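Local coordinates for type VI secretion system-associated protein TagF (Pseudomonas aeruginosa PAO1, PDB 2QNU) that belongs to the TagF family and probably acts as a post-translational brake on the type VI secretion system, at residues S55-F60 and L118-L123; F87-A92 and E130-A135; F112-S117 and A137-P142. All coordinates share one frame; numbering follows the deposited sequence.

Interaction 1: S55-F60 and L118-L123; sequences SPLWRF and LLLSTL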
loop_
_atom_site.group_PDB
_atom_site.type_symbol
_atom_site.label_atom_id
_atom_site.label_comp_id
_atom_site.label_asym_id
_atom_site.label_seq_id
_atom_site.Cartn_x
_atom_site.Cartn_y
_atom_site.Cartn_z
ATOM N N SER B 55 -14.560 22.544 10.592
ATOM C CA SER B 55 -13.700 21.581 9.981
ATOM C C SER B 55 -14.264 20.164 10.236
ATOM O O SER B 55 -15.048 19.953 11.177
ATOM C CB SER B 55 -12.283 21.693 10.546
ATOM O OG SER B 55 -12.289 21.515 11.945
ATOM N N PRO B 56 -13.870 19.189 9.396
ATOM C CA PRO B 56 -14.341 17.809 9.530
ATOM C C PRO B 56 -13.954 17.056 10.772
ATOM O O PRO B 56 -13.028 17.398 11.548
ATOM C CB PRO B 56 -13.690 17.089 8.353
ATOM C CG PRO B 56 -13.435 18.182 7.377
ATOM C CD PRO B 56 -12.991 19.332 8.232
ATOM N N LEU B 57 -14.714 15.983 10.957
ATOM C CA LEU B 57 -14.302 14.943 11.859
ATOM C C LEU B 57 -13.424 14.035 10.993
ATOM O O LEU B 57 -13.829 13.694 9.836
ATOM C CB LEU B 57 -15.518 14.187 12.403
ATOM C CG LEU B 57 -16.218 14.900 13.583
ATOM C CD1 LEU B 57 -16.978 16.166 13.123
ATOM C CD2 LEU B 57 -17.126 13.935 14.273
ATOM N N TRP B 58 -12.203 13.749 11.505
ATOM C CA TRP B 58 -11.263 12.896 10.832
ATOM C C TRP B 58 -11.133 11.553 11.541
ATOM O O TRP B 58 -10.789 11.443 12.681
ATOM C CB TRP B 58 -9.925 13.592 10.719
ATOM C CG TRP B 58 -9.993 14.785 9.859
ATOM C CD1 TRP B 58 -10.010 16.073 10.267
ATOM C CD2 TRP B 58 -10.003 14.808 8.446
ATOM N NE1 TRP B 58 -10.068 16.923 9.179
ATOM C CE2 TRP B 58 -10.034 16.169 8.046
ATOM C CE3 TRP B 58 -9.911 13.820 7.465
ATOM C CZ2 TRP B 58 -10.046 16.554 6.718
ATOM C CZ3 TRP B 58 -9.970 14.196 6.154
ATOM C CH2 TRP B 58 -10.046 15.556 5.789
ATOM N N ARG B 59 -11.446 10.532 10.803
ATOM C CA ARG B 59 -11.161 9.155 11.180
ATOM C C ARG B 59 -9.663 8.925 10.851
ATOM O O ARG B 59 -9.169 9.496 9.917
ATOM C CB ARG B 59 -11.980 8.247 10.306
ATOM C CG ARG B 59 -13.454 8.519 10.369
ATOM C CD ARG B 59 -14.222 7.857 9.272
ATOM N NE ARG B 59 -15.638 8.279 9.299
ATOM C CZ ARG B 59 -16.578 7.809 8.480
ATOM N NH1 ARG B 59 -16.300 6.838 7.627
ATOM N NH2 ARG B 59 -17.815 8.251 8.559
ATOM N N PHE B 60 -8.972 8.143 11.662
ATOM C CA PHE B 60 -7.594 7.887 11.433
ATOM C C PHE B 60 -7.143 6.474 11.814
ATOM O O PHE B 60 -7.717 5.820 12.667
ATOM C CB PHE B 60 -6.744 8.913 12.187
ATOM C CG PHE B 60 -6.918 8.871 13.686
ATOM C CD1 PHE B 60 -6.191 7.978 14.474
ATOM C CD2 PHE B 60 -7.775 9.761 14.317
ATOM C CE1 PHE B 60 -6.347 7.964 15.847
ATOM C CE2 PHE B 60 -7.957 9.747 15.671
ATOM C CZ PHE B 60 -7.268 8.872 16.453
ATOM N N LEU B 118 -20.904 9.358 18.715
ATOM C CA LEU B 118 -20.671 9.634 20.133
ATOM C C LEU B 118 -20.036 10.998 20.338
ATOM O O LEU B 118 -20.412 11.722 21.210
ATOM C CB LEU B 118 -19.800 8.559 20.794
ATOM C CG LEU B 118 -20.478 7.222 21.018
ATOM C CD1 LEU B 118 -19.481 6.335 21.712
ATOM C CD2 LEU B 118 -21.776 7.346 21.820
ATOM N N LEU B 119 -19.005 11.308 19.563
ATOM C CA LEU B 119 -18.385 12.632 19.616
ATOM C C LEU B 119 -19.441 13.750 19.355
ATOM O O LEU B 119 -19.395 14.817 19.984
ATOM C CB LEU B 119 -17.319 12.725 18.546
ATOM C CG LEU B 119 -16.014 11.895 18.724
ATOM C CD1 LEU B 119 -15.124 11.916 17.458
ATOM C CD2 LEU B 119 -15.231 12.408 19.846
ATOM N N LEU B 120 -20.305 13.523 18.372
ATOM C CA LEU B 120 -21.328 14.538 17.994
ATOM C C LEU B 120 -22.279 14.773 19.188
ATOM O O LEU B 120 -22.568 15.907 19.528
ATOM C CB LEU B 120 -22.064 14.126 16.714
ATOM C CG LEU B 120 -21.133 14.240 15.518
ATOM C CD1 LEU B 120 -21.601 13.375 14.379
ATOM C CD2 LEU B 120 -20.851 15.635 15.019
ATOM N N SER B 121 -22.634 13.707 19.895
ATOM C CA SER B 121 -23.489 13.786 21.054
ATOM C C SER B 121 -23.023 14.805 22.074
ATOM O O SER B 121 -23.851 15.361 22.826
ATOM C CB SER B 121 -23.675 12.392 21.706
ATOM O OG SER B 121 -22.574 12.046 22.550
ATOM N N THR B 122 -21.713 15.071 22.138
ATOM C CA THR B 122 -21.182 15.987 23.169
ATOM C C THR B 122 -21.399 17.449 22.801
ATOM O O THR B 122 -21.089 18.331 23.590
ATOM C CB THR B 122 -19.612 15.793 23.465
ATOM O OG1 THR B 122 -18.848 16.197 22.324
ATOM C CG2 THR B 122 -19.320 14.348 23.827
ATOM N N LEU B 123 -21.847 17.718 21.592
ATOM C CA LEU B 123 -22.104 19.116 21.201
ATOM C C LEU B 123 -23.519 19.546 21.603
ATOM O O LEU B 123 -23.829 20.733 21.583
ATOM C CB LEU B 123 -21.987 19.277 19.702
ATOM C CG LEU B 123 -20.665 18.972 19.039
ATOM C CD1 LEU B 123 -20.921 18.842 17.576
ATOM C CD2 LEU B 123 -19.628 20.081 19.291
#
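The side chain of Leu57 reaches the helix 110-121 with one methyl, CD2, which meets two leucines at once. It stands 4.2 Å from CD2 of Leu120 and 4.3 Å from CD1 of Leu119, the two partners coming from well-separated directions. This is a helix-on-sheet contact: helix 110-121 lies over one face of the antiparallel sheet, and Leu57 belongs to the segment that leads along strand 58-62. Its first torsion (chi1 -82°) sets CG anti to the carbonyl carbon, from where the branched end is directed at the helix. The Leu57 and Leu120 side chains cross obliquely and join methyl to methyl without polar help. Leu119 is the buried partner and continues inward onto Val75, Leu89 and Val91 of the neighbouring strands, whereas Leu120 is exposed and closes the contact on its outer side.

From Leu57 to Phe60 the side chains alternate between the two faces of the sheet. Arg59 shares the side of Leu57, and its NE makes a salt bridge to Glu116 of the same helix, a polar clasp beside the leucines. Trp58 turns to the other face, where its NE1 bonds to Phe210 O; CB of Pro56 rests 3.6 Å above the Trp58 ring plane, near the rim. Phe60 likewise packs against Trp29 and Trp183.

Behind the leucines, short-range bonds fix the course of 118-123. Ser121 OG donates to Leu118 O over 2.6 Å, and Leu123 N to Leu120 O over 2.8 Å. Leu119 O is gripped twice by Thr122: its backbone N lies 3.2 Å away, while the hydroxyl OG1 donates over 2.8 Å with a C=O...O angle of 150°, tilted 17° from the carbonyl plane.

Interaction 2: F87-A92 and E130-A135; sequences FPLTVA and EAFEQA
Phe132 drives its ring from the helix 129-137 toward the strand 89-95 and touches it chiefly through CZ. That atom lies 4.0 Å from Val91 CG2 and 4.2 Å from Leu89 CD2, both methyls approaching the ring obliquely. Leu89 and Val91 are two apart on the strand, so both point to the helix-covered face while Thr90 between them points away and bonds through OG1 to Trp29 NE1. Leu89 and Phe132 approach from opposite directions, each with CG anti to the backbone N (chi1 176° and 173°); Val91 instead slides past the ring. All three residues are buried, and the contact is wholly apolar.

The rest of the helix surface is looser. Glu130, Ala131 and Gln134 are exposed and reach nothing on the strand, and Glu133, partly exposed, makes at most a long, weak ion pair with Arg19. The backbones stay apart, the nearest CA atoms, of Val91 and Glu133, being 10.2 Å from each other, and one aromatic side chain bridges that separation.

Other parts of the fold fill in round it. Phe6 of the adjacent strand 4-7 meets the Phe132 ring edge-to-face, Leu10 and Thr122 add further contacts, and helix 110-121 wedges in alongside, laying Val115 on Val91 and Leu118 on Ala135.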
loop_
_atom_site.group_PDB
_atom_site.type_symbol
_atom_site.label_atom_id
_atom_site.label_comp_id
_atom_site.label_asym_id
_atom_site.label_seq_id
_atom_site.Cartn_x
_atom_site.Cartn_y
_atom_site.Cartn_z
ATOM N N PHE B 87 -9.838 22.806 22.163
ATOM C CA PHE B 87 -8.983 21.656 21.944
ATOM C C PHE B 87 -9.788 20.508 21.394
ATOM O O PHE B 87 -10.925 20.314 21.811
ATOM C CB PHE B 87 -8.342 21.202 23.252
ATOM C CG PHE B 87 -7.100 20.462 23.061
ATOM C CD1 PHE B 87 -5.896 21.148 22.796
ATOM C CD2 PHE B 87 -7.077 19.040 23.123
ATOM C CE1 PHE B 87 -4.732 20.445 22.630
ATOM C CE2 PHE B 87 -5.906 18.360 22.967
ATOM C CZ PHE B 87 -4.739 19.058 22.707
ATOM N N PRO B 88 -9.233 19.741 20.421
ATOM C CA PRO B 88 -10.015 18.622 19.890
ATOM C C PRO B 88 -10.405 17.575 20.917
ATOM O O PRO B 88 -9.832 17.485 21.975
ATOM C CB PRO B 88 -9.073 18.006 18.853
ATOM C CG PRO B 88 -8.275 19.096 18.394
ATOM C CD PRO B 88 -8.022 19.966 19.621
ATOM N N LEU B 89 -11.398 16.792 20.566
ATOM C CA LEU B 89 -11.800 15.623 21.379
ATOM C C LEU B 89 -11.560 14.404 20.512
ATOM O O LEU B 89 -11.984 14.328 19.359
ATOM C CB LEU B 89 -13.282 15.699 21.717
ATOM C CG LEU B 89 -13.924 14.515 22.495
ATOM C CD1 LEU B 89 -13.324 14.406 23.862
ATOM C CD2 LEU B 89 -15.384 14.792 22.625
ATOM N N THR B 90 -10.889 13.433 21.078
ATOM C CA THR B 90 -10.534 12.256 20.338
ATOM C C THR B 90 -11.080 11.068 21.060
ATOM O O THR B 90 -10.946 11.004 22.250
ATOM C CB THR B 90 -8.958 12.123 20.268
ATOM O OG1 THR B 90 -8.419 13.323 19.753
ATOM C CG2 THR B 90 -8.538 10.976 19.382
ATOM N N VAL B 91 -11.686 10.154 20.317
ATOM C CA VAL B 91 -11.914 8.777 20.781
ATOM C C VAL B 91 -10.920 7.860 20.020
ATOM O O VAL B 91 -10.827 7.905 18.774
ATOM C CB VAL B 91 -13.347 8.362 20.505
ATOM C CG1 VAL B 91 -13.584 6.857 20.796
ATOM C CG2 VAL B 91 -14.303 9.272 21.306
ATOM N N ALA B 92 -10.176 7.060 20.785
ATOM C CA ALA B 92 -9.064 6.241 20.247
ATOM C C ALA B 92 -9.077 4.824 20.801
ATOM O O ALA B 92 -9.302 4.611 21.989
ATOM C CB ALA B 92 -7.758 6.876 20.581
ATOM N N GLU B 130 -21.247 11.864 31.841
ATOM C CA GLU B 130 -21.275 10.476 32.364
ATOM C C GLU B 130 -21.725 9.480 31.291
ATOM O O GLU B 130 -21.182 8.382 31.207
ATOM C CB GLU B 130 -22.204 10.296 33.595
ATOM C CG GLU B 130 -22.225 11.370 34.685
ATOM C CD GLU B 130 -23.565 11.363 35.555
ATOM O OE1 GLU B 130 -24.283 12.413 35.594
ATOM O OE2 GLU B 130 -23.917 10.328 36.197
ATOM N N ALA B 131 -22.716 9.857 30.480
ATOM C CA ALA B 131 -23.252 8.977 29.413
ATOM C C ALA B 131 -22.271 8.762 28.235
ATOM O O ALA B 131 -22.086 7.626 27.698
ATOM C CB ALA B 131 -24.584 9.554 28.901
ATOM N N PHE B 132 -21.631 9.848 27.827
ATOM C CA PHE B 132 -20.526 9.758 26.863
ATOM C C PHE B 132 -19.424 8.796 27.329
ATOM O O PHE B 132 -19.078 7.881 26.592
ATOM C CB PHE B 132 -19.932 11.127 26.625
ATOM C CG PHE B 132 -18.693 11.116 25.789
ATOM C CD1 PHE B 132 -17.464 11.404 26.352
ATOM C CD2 PHE B 132 -18.762 10.830 24.438
ATOM C CE1 PHE B 132 -16.334 11.430 25.578
ATOM C CE2 PHE B 132 -17.612 10.823 23.666
ATOM C CZ PHE B 132 -16.396 11.089 24.246
ATOM N N GLU B 133 -18.934 8.977 28.558
ATOM C CA GLU B 133 -17.841 8.141 29.091
ATOM C C GLU B 133 -18.246 6.686 29.115
ATOM O O GLU B 133 -17.504 5.831 28.668
ATOM C CB GLU B 133 -17.450 8.580 30.490
ATOM C CG GLU B 133 -16.803 9.983 30.538
ATOM C CD GLU B 133 -16.574 10.501 31.980
ATOM O OE1 GLU B 133 -17.281 10.046 32.938
ATOM O OE2 GLU B 133 -15.695 11.407 32.116
ATOM N N GLN B 134 -19.446 6.436 29.624
ATOM C CA GLN B 134 -20.073 5.100 29.647
ATOM C C GLN B 134 -20.168 4.509 28.281
ATOM O O GLN B 134 -19.770 3.387 28.072
ATOM C CB GLN B 134 -21.462 5.161 30.286
ATOM C CG GLN B 134 -21.388 5.226 31.821
ATOM C CD GLN B 134 -22.699 5.668 32.506
ATOM O OE1 GLN B 134 -23.757 5.780 31.862
ATOM N NE2 GLN B 134 -22.633 5.908 33.827
ATOM N N ALA B 135 -20.685 5.267 27.327
ATOM C CA ALA B 135 -20.764 4.785 25.945
ATOM C C ALA B 135 -19.389 4.423 25.356
ATOM O O ALA B 135 -19.253 3.380 24.737
ATOM C CB ALA B 135 -21.497 5.801 25.047
#

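Interaction 3: F112-S117 and A137-P142; sequences FEQVES and AQLPAP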
loop_
_atom_site.group_PDB
_atom_site.type_symbol
_atom_site.label_atom_id
_atom_site.label_comp_id
_atom_site.label_asym_id
_atom_site.label_seq_id
_atom_site.Cartn_x
_atom_site.Cartn_y
_atom_site.Cartn_z
ATOM N N PHE B 112 -16.499 3.417 12.959
ATOM C CA PHE B 112 -16.186 4.842 12.807
ATOM C C PHE B 112 -17.448 5.798 12.868
ATOM O O PHE B 112 -17.443 6.892 13.477
ATOM C CB PHE B 112 -15.395 5.006 11.509
ATOM C CG PHE B 112 -13.998 4.380 11.577
ATOM C CD1 PHE B 112 -12.979 5.023 12.248
ATOM C CD2 PHE B 112 -13.731 3.140 10.999
ATOM C CE1 PHE B 112 -11.676 4.437 12.377
ATOM C CE2 PHE B 112 -12.443 2.521 11.119
ATOM C CZ PHE B 112 -11.424 3.182 11.789
ATOM N N GLU B 113 -18.497 5.361 12.202
ATOM C CA GLU B 113 -19.786 6.055 12.248
ATOM C C GLU B 113 -20.346 6.070 13.679
ATOM O O GLU B 113 -20.771 7.127 14.172
ATOM C CB GLU B 113 -20.731 5.385 11.272
ATOM C CG GLU B 113 -20.364 5.729 9.853
ATOM C CD GLU B 113 -21.115 4.942 8.794
ATOM O OE1 GLU B 113 -21.894 4.048 9.125
ATOM O OE2 GLU B 113 -20.890 5.201 7.613
ATOM N N GLN B 114 -20.248 4.942 14.377
ATOM C CA GLN B 114 -20.637 4.896 15.783
ATOM C C GLN B 114 -19.778 5.820 16.614
ATOM O O GLN B 114 -20.275 6.465 17.502
ATOM C CB GLN B 114 -20.504 3.498 16.417
ATOM C CG GLN B 114 -21.216 2.394 15.679
ATOM C CD GLN B 114 -21.041 0.983 16.331
ATOM O OE1 GLN B 114 -20.972 0.851 17.574
ATOM N NE2 GLN B 114 -21.011 -0.074 15.478
ATOM N N VAL B 115 -18.464 5.850 16.384
ATOM C CA VAL B 115 -17.626 6.725 17.154
ATOM C C VAL B 115 -17.990 8.171 16.852
ATOM O O VAL B 115 -18.048 8.982 17.765
ATOM C CB VAL B 115 -16.098 6.520 16.898
ATOM C CG1 VAL B 115 -15.339 7.649 17.529
ATOM C CG2 VAL B 115 -15.649 5.192 17.475
ATOM N N GLU B 116 -18.169 8.503 15.578
ATOM C CA GLU B 116 -18.578 9.894 15.197
ATOM C C GLU B 116 -19.885 10.301 15.871
ATOM O O GLU B 116 -20.023 11.424 16.354
ATOM C CB GLU B 116 -18.754 10.028 13.694
ATOM C CG GLU B 116 -17.427 9.971 12.882
ATOM C CD GLU B 116 -17.687 10.081 11.395
ATOM O OE1 GLU B 116 -18.870 9.900 11.009
ATOM O OE2 GLU B 116 -16.734 10.364 10.586
ATOM N N SER B 117 -20.844 9.385 15.938
ATOM C CA SER B 117 -22.120 9.733 16.628
ATOM C C SER B 117 -21.870 10.038 18.097
ATOM O O SER B 117 -22.484 10.940 18.698
ATOM C CB SER B 117 -23.152 8.637 16.400
ATOM O OG SER B 117 -24.090 8.648 17.425
ATOM N N ALA B 137 -16.722 3.560 26.997
ATOM C CA ALA B 137 -16.187 2.421 27.745
ATOM C C ALA B 137 -16.864 1.112 27.347
ATOM O O ALA B 137 -16.268 0.071 27.496
ATOM C CB ALA B 137 -16.355 2.647 29.244
ATOM N N GLN B 138 -18.091 1.190 26.827
ATOM C CA GLN B 138 -18.856 0.030 26.400
ATOM C C GLN B 138 -18.603 -0.294 24.938
ATOM O O GLN B 138 -19.145 -1.258 24.383
ATOM C CB GLN B 138 -20.358 0.287 26.598
ATOM C CG GLN B 138 -20.864 0.368 28.075
ATOM C CD GLN B 138 -22.428 0.339 28.193
ATOM O OE1 GLN B 138 -23.128 0.137 27.184
ATOM N NE2 GLN B 138 -22.966 0.559 29.424
ATOM N N LEU B 139 -17.765 0.500 24.289
ATOM C CA LEU B 139 -17.601 0.391 22.863
ATOM C C LEU B 139 -16.627 -0.754 22.546
ATOM O O LEU B 139 -15.565 -0.867 23.194
ATOM C CB LEU B 139 -17.096 1.738 22.343
ATOM C CG LEU B 139 -17.361 2.318 20.957
ATOM C CD1 LEU B 139 -18.784 2.554 20.579
ATOM C CD2 LEU B 139 -16.622 3.671 20.904
ATOM N N PRO B 140 -16.958 -1.578 21.519
ATOM C CA PRO B 140 -16.094 -2.698 21.145
ATOM C C PRO B 140 -14.881 -2.196 20.410
ATOM O O PRO B 140 -14.893 -1.066 19.925
ATOM C CB PRO B 140 -16.977 -3.508 20.183
ATOM C CG PRO B 140 -17.796 -2.496 19.510
ATOM C CD PRO B 140 -18.105 -1.476 20.601
ATOM N N ALA B 141 -13.837 -3.024 20.320
ATOM C CA ALA B 141 -12.737 -2.734 19.400
ATOM C C ALA B 141 -13.302 -2.765 17.971
ATOM O O ALA B 141 -14.373 -3.374 17.733
ATOM C CB ALA B 141 -11.579 -3.775 19.547
ATOM N N PRO B 142 -12.610 -2.094 17.027
ATOM C CA PRO B 142 -12.956 -2.258 15.627
ATOM C C PRO B 142 -12.675 -3.667 15.105
ATOM O O PRO B 142 -11.793 -4.352 15.613
ATOM C CB PRO B 142 -12.062 -1.250 14.906
ATOM C CG PRO B 142 -11.046 -0.858 15.850
ATOM C CD PRO B 142 -11.533 -1.111 17.223
#
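Leu139 holds its two methyls against neighbouring residues of the helix 110-121: CD2 packs 3.9 Å from Val115 CG2, and CD1 lies 4.1 Å from Gln114 OE1. The two encounters differ in direction. Leu139 and Val115 cross at about a right angle, the leucine fork coming across the valine rather than along it. Gln114 and Leu139 run alongside each other in opposite senses, with the amide oxygen drawn up beside the methyl. This second meeting is a van der Waals contact and not a hydrogen bond.

The torsions explain the division of labour. Leu139 has CG anti to its backbone N (chi1 -151°), which extends the fork from the loop to the helix surface. In Val115 it is CG2, the branch beside the backbone N, that meets the loop, leaving CG1 turned to the sheet. Gln114 runs fully extended beyond CG, so its amide is carried out along the flank of Leu139. Val115 is buried and Gln114 exposed, and Leu139 therefore spans the passage from interior to surface. The loop is otherwise rich in proline; Pro140 and Pro142 stand a little farther from 112-117, burying small patches without close touches.

The segment 137-142 leaves the helix 129-137 and runs beside helix 110-121. Leu139 also rests on Leu118 of that helix, and Pro140 O accepts a bond from Trp111 NE1. Pro142 then drops onto Thr73 and Cys93 of the sheet and Leu104 of helix 101-105. Elsewhere on helix 110-121, Glu113 and Glu116 both form salt bridges with Arg186, just after strand 180-185, and the ring of Phe112 meets Trp184 of that strand edge-to-face.

How the interactions relate
Helix 110-121 is common ground: it supplies one segment to interactions 1 and 3 and touches both segments of interaction 2. Only interaction 2 is buried throughout, aromatic against aliphatic; interactions 1 and 3 each run from a buried residue to an exposed one, leucines meeting at the first and an amide joining aliphatic groups at the second. The three merge inside, where the inward-facing side chains of the helix pack on strand 89-95 and make one continuous apolar layer. No hydrogen bond crosses any of the three contacts; charge enters between them, in the salt bridge that ties interaction 1 to interaction 3.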